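Local atomic coordinates of VipE (Legionella pneumophila subsp. pneumophila str. Philadelphia 1, PDB entry 4QN8), a protein that is an effector of unknown biochemical activity that probably acts inside the host cell, this chain being its all-helical N-terminal part. Residues M3-T8 and V51-H56; E28-L33 and I86-P91; N36-S41 and D60-F65; N95-G100 and R129-G134; F110-Y115 and P148-F153. One frame throughout, in Å; residues are numbered along the deposited sequence.

Interaction 1 (M3-T8 and V51-H56); sequences MPLTQT and VSDSNH
T6 and D53 carry the polar half of this contact. T6 N donates to D53 OD1 at 2.9 Å, and the bond is nearly straight (168°). T6 OG1 donates to D53 OD2 at 2.6 Å. Both carboxylate oxygens are met on their syn side, a little out of the plane. The T6 hydroxyl is anti to its carbonyl carbon (chi1 -60°), which sets it beside the T6 N-H. The two donors therefore grip the carboxylate together and limit its rotation. Water 1 extends the grip, accepting from Q7 N and donating to D53 OD1.

The carboxylate sits at the start of helix 6-20, where L5 holds the N-cap position. A negative group there would be favoured by the helix dipole. D53 itself belongs to a type I beta turn, S52 to N55, in the long loop between helices 26-32 and 58-69.

L5 packs on the turn and on H56. L5 CD2 lies 3.3 Å from S52 O, and L5 CD1 stands over one face of the H56 ring, toward the rim. V51 CG1 is a looser neighbour, 4.3 Å from L5 CD2. The H56 ring is held from its edge: H56 ND1 donates to S52 O at 2.8 Å, close to the ring plane. Q7 NE2 comes obliquely to the ring, 3.2 Å from H56 NE2; T39 N bonds Q7 OE1, and T39 O, weakly, H56 NE2.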
# COMPACT_ATOMS: atom_id res chain seq x y z
N MSE A 3 11.04 16.75 -3.50
CA MSE A 3 9.59 16.89 -3.39
C MSE A 3 8.86 15.67 -3.95
O MSE A 3 9.29 15.08 -4.93
CB MSE A 3 9.11 18.17 -4.09
CG MSE A 3 9.48 19.46 -3.35
SE MSE A 3 8.52 19.68 -1.66
CE MSE A 3 6.90 20.54 -2.32
N PRO A 4 7.74 15.29 -3.31
CA PRO A 4 6.93 14.17 -3.80
C PRO A 4 6.23 14.51 -5.11
O PRO A 4 6.24 15.67 -5.52
CB PRO A 4 5.89 13.97 -2.69
CG PRO A 4 5.83 15.29 -1.98
CD PRO A 4 7.21 15.85 -2.05
N LEU A 5 5.64 13.51 -5.75
CA LEU A 5 4.81 13.75 -6.92
C LEU A 5 3.66 14.68 -6.58
O LEU A 5 3.19 14.69 -5.43
CB LEU A 5 4.22 12.43 -7.41
CG LEU A 5 5.24 11.39 -7.85
CD1 LEU A 5 4.60 10.02 -8.02
CD2 LEU A 5 5.85 11.86 -9.15
N THR A 6 3.20 15.45 -7.57
CA THR A 6 2.04 16.32 -7.36
C THR A 6 0.81 15.50 -6.97
O THR A 6 0.06 15.88 -6.07
CB THR A 6 1.76 17.18 -8.61
OG1 THR A 6 2.91 17.99 -8.88
CG2 THR A 6 0.55 18.08 -8.37
N GLN A 7 0.63 14.36 -7.62
CA GLN A 7 -0.43 13.43 -7.28
C GLN A 7 -0.42 13.09 -5.78
O GLN A 7 -1.46 13.11 -5.11
CB GLN A 7 -0.25 12.15 -8.12
CG GLN A 7 -1.22 11.06 -7.80
CD GLN A 7 -1.07 9.85 -8.72
OE1 GLN A 7 -1.81 8.88 -8.59
NE2 GLN A 7 -0.11 9.91 -9.65
N THR A 8 0.77 12.81 -5.26
CA THR A 8 0.93 12.50 -3.85
C THR A 8 0.51 13.67 -2.98
O THR A 8 -0.24 13.51 -2.02
CB THR A 8 2.38 12.16 -3.54
OG1 THR A 8 2.68 10.88 -4.12
CG2 THR A 8 2.63 12.10 -2.02
N VAL A 51 11.80 8.93 -11.46
CA VAL A 51 10.38 9.06 -11.13
C VAL A 51 10.03 10.55 -11.06
O VAL A 51 10.64 11.30 -10.31
CB VAL A 51 10.06 8.42 -9.77
CG1 VAL A 51 8.57 8.54 -9.46
CG2 VAL A 51 10.48 6.96 -9.75
N SER A 52 9.05 10.98 -11.87
CA SER A 52 8.58 12.36 -11.87
C SER A 52 7.09 12.43 -12.18
O SER A 52 6.43 11.40 -12.37
CB SER A 52 9.37 13.22 -12.87
OG SER A 52 9.15 12.79 -14.20
N ASP A 53 6.55 13.64 -12.23
CA ASP A 53 5.14 13.84 -12.53
C ASP A 53 4.75 13.30 -13.91
O ASP A 53 3.59 12.95 -14.13
CB ASP A 53 4.80 15.34 -12.49
CG ASP A 53 4.50 15.83 -11.09
OD1 ASP A 53 4.50 15.01 -10.15
OD2 ASP A 53 4.26 17.05 -10.95
N SER A 54 5.72 13.25 -14.83
CA SER A 54 5.44 12.83 -16.19
C SER A 54 6.03 11.45 -16.47
O SER A 54 6.01 10.99 -17.62
CB SER A 54 6.02 13.84 -17.19
OG SER A 54 7.43 13.81 -17.15
N ASN A 55 6.57 10.81 -15.44
CA ASN A 55 7.20 9.50 -15.60
C ASN A 55 7.07 8.66 -14.34
O ASN A 55 7.96 8.67 -13.48
CB ASN A 55 8.69 9.65 -15.97
CG ASN A 55 9.29 8.37 -16.55
OD1 ASN A 55 8.71 7.75 -17.45
ND2 ASN A 55 10.45 7.98 -16.04
N HIS A 56 5.96 7.94 -14.22
CA HIS A 56 5.77 7.09 -13.04
C HIS A 56 4.76 5.98 -13.26
O HIS A 56 3.70 6.19 -13.86
CB HIS A 56 5.39 7.92 -11.80
CG HIS A 56 4.08 8.63 -11.92
ND1 HIS A 56 4.00 9.96 -12.28
CD2 HIS A 56 2.81 8.22 -11.74
CE1 HIS A 56 2.72 10.32 -12.32
NE2 HIS A 56 1.99 9.29 -11.99
O HOH W 1 2.15 13.52 -9.94

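Interaction 2 (E28-L33 and I86-P91); sequences ELIILL and IELSPP
L29 and L88 meet through the extended branches of their side chains. In L29 the first torsion puts CG anti to the backbone N (chi1 -172°), and CD2 continues the chain outward to meet L88. In L88 CG lies beside the backbone N instead (chi1 -63°), and CD1 is the branch that reaches across. L29 CD2 and L88 CD1 come to 3.9 Å, the two side chains crossing at about a right angle.

L88 is the centre of the contact, for its CB is touched from two more sides. I30 CG1 packs against L88 CB at 4.1 Å, on the exposed side, where I30 lies. L33 CD1 approaches the same L88 CB at 4.2 Å. L33 also lies against S89, just past the end of helix 75-88, with L33 CD1 4.2 Å from S89 N. The S89 hydroxyl bonds back to M85 O, in the last turn of helix 75-88. P90 CD lies 3.9 Å from L33 O. No hydrogen bond joins the two segments; leucine and isoleucine carbons make most of the contact.

Two helix C-terminal ends are thus brought side by side, helix 26-32 against helix 75-88. L29 and L33 also touch M85 one turn earlier in the second helix. L103 and E104 of helix 103-114 pack on L33, while Y15 and L19 of helix 6-20 hold L32.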
# COMPACT_ATOMS: atom_id res chain seq x y z
N GLU A 28 -14.82 6.52 3.76
CA GLU A 28 -13.74 7.27 3.12
C GLU A 28 -12.49 6.42 2.89
O GLU A 28 -11.76 6.63 1.93
CB GLU A 28 -13.44 8.57 3.88
CG GLU A 28 -14.55 9.61 3.75
CD GLU A 28 -14.85 9.96 2.30
OE1 GLU A 28 -13.94 10.46 1.60
OE2 GLU A 28 -16.00 9.74 1.85
N LEU A 29 -12.28 5.42 3.75
CA LEU A 29 -11.15 4.51 3.58
C LEU A 29 -11.42 3.61 2.37
O LEU A 29 -10.54 3.32 1.56
CB LEU A 29 -10.95 3.68 4.85
CG LEU A 29 -9.70 2.81 4.94
CD1 LEU A 29 -8.44 3.61 4.61
CD2 LEU A 29 -9.57 2.19 6.33
N ILE A 30 -12.67 3.20 2.22
CA ILE A 30 -13.06 2.38 1.08
C ILE A 30 -12.83 3.17 -0.21
O ILE A 30 -12.33 2.64 -1.21
CB ILE A 30 -14.51 1.93 1.24
CG1 ILE A 30 -14.57 0.73 2.19
CG2 ILE A 30 -15.15 1.58 -0.10
CD1 ILE A 30 -15.96 0.44 2.74
N ILE A 31 -13.18 4.45 -0.19
CA ILE A 31 -12.99 5.30 -1.37
C ILE A 31 -11.49 5.48 -1.67
O ILE A 31 -11.06 5.42 -2.83
CB ILE A 31 -13.71 6.66 -1.21
CG1 ILE A 31 -15.23 6.45 -1.25
CG2 ILE A 31 -13.29 7.63 -2.30
CD1 ILE A 31 -16.05 7.68 -0.89
N LEU A 32 -10.69 5.68 -0.63
CA LEU A 32 -9.25 5.80 -0.79
C LEU A 32 -8.67 4.53 -1.41
O LEU A 32 -7.73 4.59 -2.21
CB LEU A 32 -8.61 6.07 0.58
CG LEU A 32 -7.09 6.24 0.60
CD1 LEU A 32 -6.67 7.44 -0.26
CD2 LEU A 32 -6.57 6.40 2.05
N LEU A 33 -9.26 3.38 -1.07
CA LEU A 33 -8.80 2.09 -1.55
C LEU A 33 -9.31 1.74 -2.96
O LEU A 33 -9.00 0.68 -3.49
CB LEU A 33 -9.19 1.00 -0.54
CG LEU A 33 -8.43 1.06 0.78
CD1 LEU A 33 -9.13 0.25 1.90
CD2 LEU A 33 -7.00 0.60 0.60
N ILE A 86 -6.81 -4.08 4.82
CA ILE A 86 -6.91 -5.47 4.40
C ILE A 86 -8.37 -5.94 4.52
O ILE A 86 -8.89 -6.60 3.62
CB ILE A 86 -5.91 -6.38 5.19
CG1 ILE A 86 -4.49 -6.13 4.67
CG2 ILE A 86 -6.28 -7.85 5.05
CD1 ILE A 86 -3.36 -6.42 5.65
N GLU A 87 -9.04 -5.57 5.61
CA GLU A 87 -10.46 -5.96 5.79
C GLU A 87 -11.38 -5.34 4.74
O GLU A 87 -12.35 -5.98 4.31
CB GLU A 87 -10.98 -5.54 7.16
CG GLU A 87 -10.60 -6.41 8.33
CD GLU A 87 -10.97 -5.75 9.64
OE1 GLU A 87 -10.79 -4.52 9.75
OE2 GLU A 87 -11.45 -6.46 10.55
N LEU A 88 -11.09 -4.10 4.36
CA LEU A 88 -12.02 -3.30 3.54
C LEU A 88 -11.69 -3.24 2.06
O LEU A 88 -12.49 -2.71 1.29
CB LEU A 88 -12.09 -1.87 4.06
CG LEU A 88 -12.65 -1.75 5.47
CD1 LEU A 88 -12.53 -0.29 5.93
CD2 LEU A 88 -14.10 -2.24 5.57
N SER A 89 -10.52 -3.74 1.68
CA SER A 89 -10.08 -3.75 0.28
C SER A 89 -11.13 -4.42 -0.60
O SER A 89 -11.73 -5.41 -0.19
CB SER A 89 -8.75 -4.50 0.14
OG SER A 89 -7.69 -3.74 0.67
N PRO A 90 -11.37 -3.85 -1.79
CA PRO A 90 -12.47 -4.31 -2.65
C PRO A 90 -12.26 -5.74 -3.11
O PRO A 90 -11.12 -6.14 -3.37
CB PRO A 90 -12.41 -3.36 -3.85
CG PRO A 90 -11.02 -2.80 -3.83
CD PRO A 90 -10.65 -2.71 -2.39
N PRO A 91 -13.35 -6.51 -3.19
CA PRO A 91 -13.21 -7.86 -3.73
C PRO A 91 -12.87 -7.75 -5.22
O PRO A 91 -13.56 -7.03 -5.93
CB PRO A 91 -14.62 -8.45 -3.56
CG PRO A 91 -15.53 -7.25 -3.53
CD PRO A 91 -14.74 -6.18 -2.83

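Interaction 3 (N36-S41 and D60-F65); sequences NTFTKS and DAIKDF
F38 fills the tight part of this contact, pressed into the side of helix 58-69 between I62 and F65. F38 CB lies 3.6 Å from I62 CG1, and the two side chains cross at about a right angle. The far end of the ring reaches F65, with F38 CE2 3.6 Å from F65 CB. The rings form a T-shaped pair: the edge of F38 points at the face of F65, centroids 5.1 Å apart and planes at 64°. F38 CZ stands 3.7 Å above the F65 ring plane, offset toward its rim. With its CG anti to the backbone N (chi1 179°), F65 turns a ring face to that edge.

F38 belongs to the loop between helices 26-32 and 58-69, which runs back over the second of them. F38 packs between helices 58-69 and 6-20, touching L11 and Q7 of the latter. I12 of helix 6-20 touches F65, and L103 of helix 103-114 touches both I62 and F65.

The contact thins out beyond the ring, on the exposed side. T39 turns its side chain away from the helix, and it is T39 O that meets A61 CB, at 3.8 Å.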
# COMPACT_ATOMS: atom_id res chain seq x y z
N ASN A 36 -8.54 2.89 -8.65
CA ASN A 36 -8.18 3.98 -9.55
C ASN A 36 -7.75 5.27 -8.87
O ASN A 36 -7.52 6.28 -9.53
CB ASN A 36 -9.32 4.28 -10.51
CG ASN A 36 -9.54 3.17 -11.48
OD1 ASN A 36 -10.41 2.32 -11.28
ND2 ASN A 36 -8.74 3.14 -12.54
N THR A 37 -7.63 5.25 -7.54
CA THR A 37 -7.24 6.47 -6.83
C THR A 37 -5.86 6.96 -7.24
O THR A 37 -5.64 8.17 -7.40
CB THR A 37 -7.28 6.30 -5.30
OG1 THR A 37 -8.60 5.95 -4.89
CG2 THR A 37 -6.88 7.61 -4.62
N PHE A 38 -4.93 6.02 -7.42
CA PHE A 38 -3.57 6.30 -7.88
C PHE A 38 -3.42 5.82 -9.32
O PHE A 38 -3.95 4.76 -9.70
CB PHE A 38 -2.54 5.60 -6.98
CG PHE A 38 -2.62 6.02 -5.54
CD1 PHE A 38 -3.44 5.35 -4.65
CD2 PHE A 38 -1.88 7.09 -5.09
CE1 PHE A 38 -3.53 5.75 -3.32
CE2 PHE A 38 -1.96 7.51 -3.76
CZ PHE A 38 -2.79 6.83 -2.88
N THR A 39 -2.71 6.59 -10.14
CA THR A 39 -2.55 6.24 -11.55
C THR A 39 -1.10 6.33 -12.01
O THR A 39 -0.32 7.11 -11.47
CB THR A 39 -3.40 7.13 -12.49
OG1 THR A 39 -2.91 8.48 -12.45
CG2 THR A 39 -4.88 7.11 -12.12
N LYS A 40 -0.75 5.54 -13.02
CA LYS A 40 0.52 5.73 -13.70
C LYS A 40 0.41 7.03 -14.49
O LYS A 40 -0.70 7.51 -14.74
CB LYS A 40 0.83 4.56 -14.65
CG LYS A 40 -0.10 4.47 -15.85
CD LYS A 40 0.38 3.39 -16.84
CE LYS A 40 -0.02 3.70 -18.27
NZ LYS A 40 0.68 4.88 -18.83
N SER A 41 1.54 7.61 -14.86
CA SER A 41 1.54 8.76 -15.75
C SER A 41 1.01 8.32 -17.12
O SER A 41 1.06 7.13 -17.45
CB SER A 41 2.94 9.35 -15.89
OG SER A 41 3.88 8.36 -16.31
N ASP A 60 4.82 3.17 -8.56
CA ASP A 60 5.67 4.32 -8.21
C ASP A 60 4.85 5.36 -7.45
O ASP A 60 5.33 5.94 -6.47
CB ASP A 60 6.25 4.98 -9.46
CG ASP A 60 7.35 4.17 -10.13
OD1 ASP A 60 7.98 3.32 -9.46
OD2 ASP A 60 7.59 4.41 -11.35
N ALA A 61 3.63 5.61 -7.91
CA ALA A 61 2.80 6.65 -7.32
C ALA A 61 2.32 6.27 -5.93
O ALA A 61 2.31 7.10 -5.01
CB ALA A 61 1.62 6.95 -8.22
N ILE A 62 1.90 5.02 -5.77
CA ILE A 62 1.46 4.54 -4.47
C ILE A 62 2.63 4.54 -3.47
O ILE A 62 2.47 4.96 -2.31
CB ILE A 62 0.84 3.12 -4.56
CG1 ILE A 62 -0.30 3.10 -5.59
CG2 ILE A 62 0.38 2.64 -3.19
CD1 ILE A 62 -1.00 1.75 -5.74
N LYS A 63 3.80 4.09 -3.92
CA LYS A 63 4.99 4.09 -3.08
C LYS A 63 5.28 5.50 -2.59
O LYS A 63 5.59 5.72 -1.41
CB LYS A 63 6.20 3.58 -3.87
CG LYS A 63 6.33 2.07 -4.02
CD LYS A 63 7.58 1.79 -4.85
CE LYS A 63 7.84 0.34 -5.11
NZ LYS A 63 8.98 0.24 -6.07
N ASP A 64 5.19 6.46 -3.51
CA ASP A 64 5.52 7.84 -3.17
C ASP A 64 4.58 8.35 -2.08
O ASP A 64 5.00 9.03 -1.14
CB ASP A 64 5.46 8.71 -4.43
CG ASP A 64 6.04 10.11 -4.22
OD1 ASP A 64 7.27 10.22 -4.00
OD2 ASP A 64 5.27 11.08 -4.27
N PHE A 65 3.30 8.01 -2.21
CA PHE A 65 2.29 8.42 -1.22
C PHE A 65 2.58 7.82 0.15
O PHE A 65 2.57 8.53 1.16
CB PHE A 65 0.90 7.99 -1.68
CG PHE A 65 -0.21 8.34 -0.73
CD1 PHE A 65 -0.82 9.58 -0.79
CD2 PHE A 65 -0.67 7.41 0.20
CE1 PHE A 65 -1.87 9.91 0.08
CE2 PHE A 65 -1.70 7.73 1.08
CZ PHE A 65 -2.30 8.98 1.01

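Interaction 4 (N95-G100 and R129-G134)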
# COMPACT_ATOMS: atom_id res chain seq x y z
N ASN A 95 -8.24 -14.75 -7.03
CA ASN A 95 -6.79 -14.87 -7.02
C ASN A 95 -6.09 -13.57 -7.47
O ASN A 95 -5.03 -13.60 -8.09
CB ASN A 95 -6.37 -16.07 -7.88
CG ASN A 95 -4.94 -16.48 -7.65
OD1 ASN A 95 -4.59 -17.00 -6.59
ND2 ASN A 95 -4.09 -16.26 -8.66
N THR A 96 -6.67 -12.43 -7.12
CA THR A 96 -6.11 -11.12 -7.46
C THR A 96 -5.69 -10.25 -6.26
O THR A 96 -4.95 -9.27 -6.40
CB THR A 96 -7.09 -10.31 -8.32
OG1 THR A 96 -8.33 -10.16 -7.61
CG2 THR A 96 -7.35 -11.01 -9.64
N PHE A 97 -6.17 -10.59 -5.07
CA PHE A 97 -5.83 -9.82 -3.88
C PHE A 97 -4.30 -9.78 -3.71
O PHE A 97 -3.65 -10.82 -3.76
CB PHE A 97 -6.52 -10.42 -2.65
CG PHE A 97 -6.26 -9.66 -1.37
CD1 PHE A 97 -6.80 -8.40 -1.17
CD2 PHE A 97 -5.51 -10.22 -0.35
CE1 PHE A 97 -6.58 -7.70 0.01
CE2 PHE A 97 -5.29 -9.54 0.84
CZ PHE A 97 -5.83 -8.27 1.01
N MSE A 98 -3.76 -8.56 -3.57
CA MSE A 98 -2.32 -8.27 -3.39
C MSE A 98 -1.41 -8.39 -4.62
O MSE A 98 -0.23 -8.06 -4.53
CB MSE A 98 -1.70 -9.07 -2.23
CG MSE A 98 -2.28 -8.77 -0.88
SE MSE A 98 -1.28 -7.28 -0.13
CE MSE A 98 -2.37 -6.89 1.47
N ARG A 99 -1.93 -8.86 -5.75
CA ARG A 99 -1.11 -8.99 -6.95
C ARG A 99 -1.04 -7.66 -7.70
O ARG A 99 -0.00 -7.31 -8.27
CB ARG A 99 -1.63 -10.08 -7.89
CG ARG A 99 -2.45 -11.20 -7.23
CD ARG A 99 -1.69 -11.95 -6.16
NE ARG A 99 -1.94 -13.40 -6.18
CZ ARG A 99 -2.97 -14.01 -5.59
NH1 ARG A 99 -3.90 -13.32 -4.94
NH2 ARG A 99 -3.07 -15.33 -5.66
N GLY A 100 -2.15 -6.93 -7.72
CA GLY A 100 -2.20 -5.65 -8.38
C GLY A 100 -1.48 -4.61 -7.54
O GLY A 100 -1.19 -4.85 -6.36
N ARG A 129 -5.64 -15.04 5.12
CA ARG A 129 -5.80 -16.49 5.18
C ARG A 129 -6.72 -17.01 4.09
O ARG A 129 -6.46 -18.05 3.49
CB ARG A 129 -6.29 -16.96 6.54
CG ARG A 129 -5.21 -16.98 7.59
N THR A 130 -7.81 -16.29 3.81
CA THR A 130 -8.74 -16.72 2.77
C THR A 130 -8.08 -16.71 1.39
O THR A 130 -8.25 -17.66 0.61
CB THR A 130 -9.98 -15.80 2.71
OG1 THR A 130 -10.73 -15.92 3.92
CG2 THR A 130 -10.88 -16.18 1.53
N GLU A 131 -7.33 -15.65 1.12
CA GLU A 131 -6.78 -15.38 -0.21
C GLU A 131 -5.46 -16.10 -0.46
O GLU A 131 -5.07 -16.32 -1.61
CB GLU A 131 -6.57 -13.88 -0.39
CG GLU A 131 -7.84 -13.03 -0.22
CD GLU A 131 -8.65 -12.89 -1.48
OE1 GLU A 131 -9.50 -11.97 -1.53
OE2 GLU A 131 -8.44 -13.69 -2.43
N PHE A 132 -4.77 -16.44 0.63
CA PHE A 132 -3.51 -17.19 0.58
C PHE A 132 -3.57 -18.32 1.61
O PHE A 132 -2.96 -18.23 2.68
CB PHE A 132 -2.32 -16.26 0.86
CG PHE A 132 -2.14 -15.17 -0.17
CD1 PHE A 132 -2.82 -13.97 -0.06
CD2 PHE A 132 -1.30 -15.36 -1.25
CE1 PHE A 132 -2.66 -12.96 -1.01
CE2 PHE A 132 -1.13 -14.35 -2.21
CZ PHE A 132 -1.82 -13.16 -2.09
N PRO A 133 -4.32 -19.39 1.28
CA PRO A 133 -4.64 -20.41 2.30
C PRO A 133 -3.51 -21.39 2.63
O PRO A 133 -3.52 -21.95 3.73
CB PRO A 133 -5.85 -21.15 1.69
CG PRO A 133 -5.75 -20.91 0.21
CD PRO A 133 -5.09 -19.57 0.04
N GLY A 134 -2.56 -21.59 1.72
CA GLY A 134 -1.51 -22.56 1.95
C GLY A 134 -0.19 -21.94 2.35
O GLY A 134 0.09 -20.78 2.01
O HOH W 2 -8.42 -12.64 -4.70
O HOH W 3 -6.04 -14.89 -3.66
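F97 and M98, a selenomethionine, form the middle of a type II beta turn that packs on the end of helix 126-131. The turn is closed by R99 N bonding T96 O at 3.1 Å, and M98 takes the positive phi of its third position (75°). Across from it the helix stops at E131, and F132 is the first residue out of helical geometry. The backbones are nearest at F97 and E131.

E131 bends at chi2 (-87°) and lays its carboxylate against F97, with E131 CD 3.5 Å from F97 CB. E131 OE1 makes a salt bridge with R127, which is also a cation-pi partner of the F97 ring.

The contact ties the loop before helix 103-114 to the turn between helices 126-131 and 135-154. F132 is wedged in that junction, with I138 and L141 of helix 135-154 packed on it. F132 CZ lies 3.4 Å from F97 O, close to the ring plane, and 4.1 Å from M98 CB. R99 has two conformers, so its part is tentative: in one, F132 CZ stands over a guanidinium face, and R99 NH1 donates to F97 O at 2.8 Å. Water 2 links T96 N to E131 OE2. Water 3 accepts from R99 NH1 and donates to E131 O and OE2.

Interaction 5 (F110-Y115 and P148-F153); sequences FEMAHY and PIIAFF
The rings of F110 and F153 meet edge to face, almost perpendicular at 83°. The edge of F110 enters over the centre of the F153 face, with F110 CD1 3.7 Å above that plane. F110 CB sits over the F153 ring too, as a CH-pi contact. F110 has its CG anti to the backbone N (chi1 -177°), which lays its ring face against H114 CD2 and turns its rim to F153. H114 has F110 CD1 and water 4 at its edge, near its plane.

Next to the rings, A113 is the point where the helices come together. A113 CB touches F153 CB at 3.7 Å and I150 CG2 at 4.1 Å. The axes of helices 110-114 and 148-153 approach to 8.2 Å and cross at -57°. I150 CD1 also packs, tentatively, on M112, a selenomethionine with two conformers.

V66 of helix 58-69 touches both F110 and F153, so the aromatic pair joins three helices. The chemistry is mostly apolar. Water 4 spans the two segments, 2.8 Å from H114 NE2 and donating to F153 O at 2.9 Å. A113 O accepts from Q154 NE2, just past them. Between the two segments themselves no direct hydrogen bond forms, which suggests that shape and ring orientation hold them.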
# COMPACT_ATOMS: atom_id res chain seq x y z
N PHE A 110 5.30 -1.33 3.88
CA PHE A 110 5.97 -0.29 4.65
C PHE A 110 6.07 -0.74 6.10
O PHE A 110 7.10 -0.55 6.76
CB PHE A 110 5.17 1.00 4.55
CG PHE A 110 5.80 2.16 5.25
CD1 PHE A 110 6.75 2.94 4.61
CD2 PHE A 110 5.44 2.48 6.55
CE1 PHE A 110 7.33 4.03 5.25
CE2 PHE A 110 6.01 3.57 7.20
CZ PHE A 110 6.96 4.34 6.54
N GLU A 111 4.99 -1.33 6.60
CA GLU A 111 5.03 -1.84 7.96
C GLU A 111 6.03 -2.98 8.07
O GLU A 111 6.71 -3.11 9.10
CB GLU A 111 3.64 -2.27 8.48
CG GLU A 111 3.64 -2.43 10.01
CD GLU A 111 2.33 -2.98 10.55
OE1 GLU A 111 1.33 -3.00 9.80
OE2 GLU A 111 2.30 -3.38 11.75
N MSE A 112 6.14 -3.83 7.05
CA MSE A 112 7.11 -4.91 7.12
C MSE A 112 8.54 -4.39 7.03
O MSE A 112 9.47 -5.01 7.57
CB MSE A 112 6.85 -5.96 6.05
CG MSE A 112 5.51 -6.64 6.23
SE MSE A 112 5.09 -7.76 4.72
CE MSE A 112 6.29 -9.24 5.08
N ALA A 113 8.72 -3.26 6.37
CA ALA A 113 10.06 -2.71 6.20
C ALA A 113 10.60 -2.18 7.52
O ALA A 113 11.80 -2.28 7.80
CB ALA A 113 10.05 -1.62 5.16
N HIS A 114 9.71 -1.62 8.33
CA HIS A 114 10.17 -0.87 9.49
C HIS A 114 9.77 -1.51 10.80
O HIS A 114 10.47 -1.37 11.80
CB HIS A 114 9.66 0.58 9.41
CG HIS A 114 10.16 1.31 8.20
ND1 HIS A 114 11.49 1.57 8.00
CD2 HIS A 114 9.51 1.81 7.12
CE1 HIS A 114 11.65 2.20 6.84
NE2 HIS A 114 10.46 2.35 6.29
N TYR A 115 8.65 -2.22 10.79
CA TYR A 115 8.18 -2.88 12.00
C TYR A 115 7.80 -4.33 11.70
O TYR A 115 6.64 -4.70 11.85
CB TYR A 115 6.97 -2.13 12.57
CG TYR A 115 7.21 -0.65 12.76
CD1 TYR A 115 7.97 -0.18 13.83
CD2 TYR A 115 6.70 0.27 11.86
CE1 TYR A 115 8.20 1.15 13.99
CE2 TYR A 115 6.91 1.63 12.04
CZ TYR A 115 7.66 2.06 13.09
OH TYR A 115 7.90 3.41 13.28
N PRO A 148 9.87 -6.87 -3.25
CA PRO A 148 10.45 -5.71 -3.94
C PRO A 148 9.98 -4.39 -3.34
O PRO A 148 10.71 -3.38 -3.36
CB PRO A 148 9.94 -5.86 -5.38
CG PRO A 148 8.74 -6.73 -5.28
CD PRO A 148 9.04 -7.68 -4.16
N ILE A 149 8.76 -4.38 -2.83
CA ILE A 149 8.22 -3.16 -2.27
C ILE A 149 8.86 -2.92 -0.90
O ILE A 149 9.24 -1.79 -0.58
CB ILE A 149 6.69 -3.23 -2.18
CG1 ILE A 149 6.14 -3.76 -3.51
CG2 ILE A 149 6.12 -1.85 -1.91
CD1 ILE A 149 4.65 -3.80 -3.54
N ILE A 150 8.98 -3.98 -0.10
CA ILE A 150 9.67 -3.87 1.19
C ILE A 150 11.09 -3.36 0.97
O ILE A 150 11.56 -2.47 1.68
CB ILE A 150 9.73 -5.24 1.93
CG1 ILE A 150 8.31 -5.71 2.29
CG2 ILE A 150 10.60 -5.16 3.16
CD1 ILE A 150 8.24 -7.21 2.66
N ALA A 151 11.76 -3.89 -0.05
CA ALA A 151 13.15 -3.51 -0.32
C ALA A 151 13.25 -2.03 -0.70
O ALA A 151 14.23 -1.35 -0.38
CB ALA A 151 13.74 -4.38 -1.42
N PHE A 152 12.22 -1.53 -1.37
CA PHE A 152 12.18 -0.13 -1.75
C PHE A 152 12.12 0.77 -0.53
O PHE A 152 12.84 1.76 -0.42
CB PHE A 152 10.97 0.16 -2.66
CG PHE A 152 10.72 1.63 -2.87
CD1 PHE A 152 11.44 2.33 -3.82
CD2 PHE A 152 9.79 2.31 -2.10
CE1 PHE A 152 11.23 3.69 -4.01
CE2 PHE A 152 9.57 3.67 -2.28
CZ PHE A 152 10.29 4.36 -3.24
N PHE A 153 11.23 0.44 0.41
CA PHE A 153 11.09 1.25 1.61
C PHE A 153 12.33 1.18 2.49
O PHE A 153 12.65 2.13 3.21
CB PHE A 153 9.83 0.84 2.37
CG PHE A 153 8.56 1.29 1.69
CD1 PHE A 153 8.41 2.59 1.25
CD2 PHE A 153 7.51 0.40 1.50
CE1 PHE A 153 7.25 3.01 0.63
CE2 PHE A 153 6.34 0.81 0.86
CZ PHE A 153 6.21 2.11 0.43
O HOH W 4 10.59 3.98 3.96

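Overall arrangement
The five contacts run through one all-helical fold. Interactions 1 and 3 are closest, their centres 9 Å apart. They share hydrogen bonds: T8 OG1 to D64 OD2 at 2.6 Å, and H56 O to S41 N at 2.8 Å. Interaction 3 also reaches interaction 2, where L32 O meets T37 OG1 at 3.1 Å, and interaction 5, where K63 lies on the F152 ring. Interaction 2 continues into interaction 4 as F97 packs on S89 and I86. Interactions 1 and 4 lie on opposite sides of the chain's centre, their own centres about 29 Å apart. Interactions 4 and 5 both involve helix 135-154 or the turn before it, but do not touch.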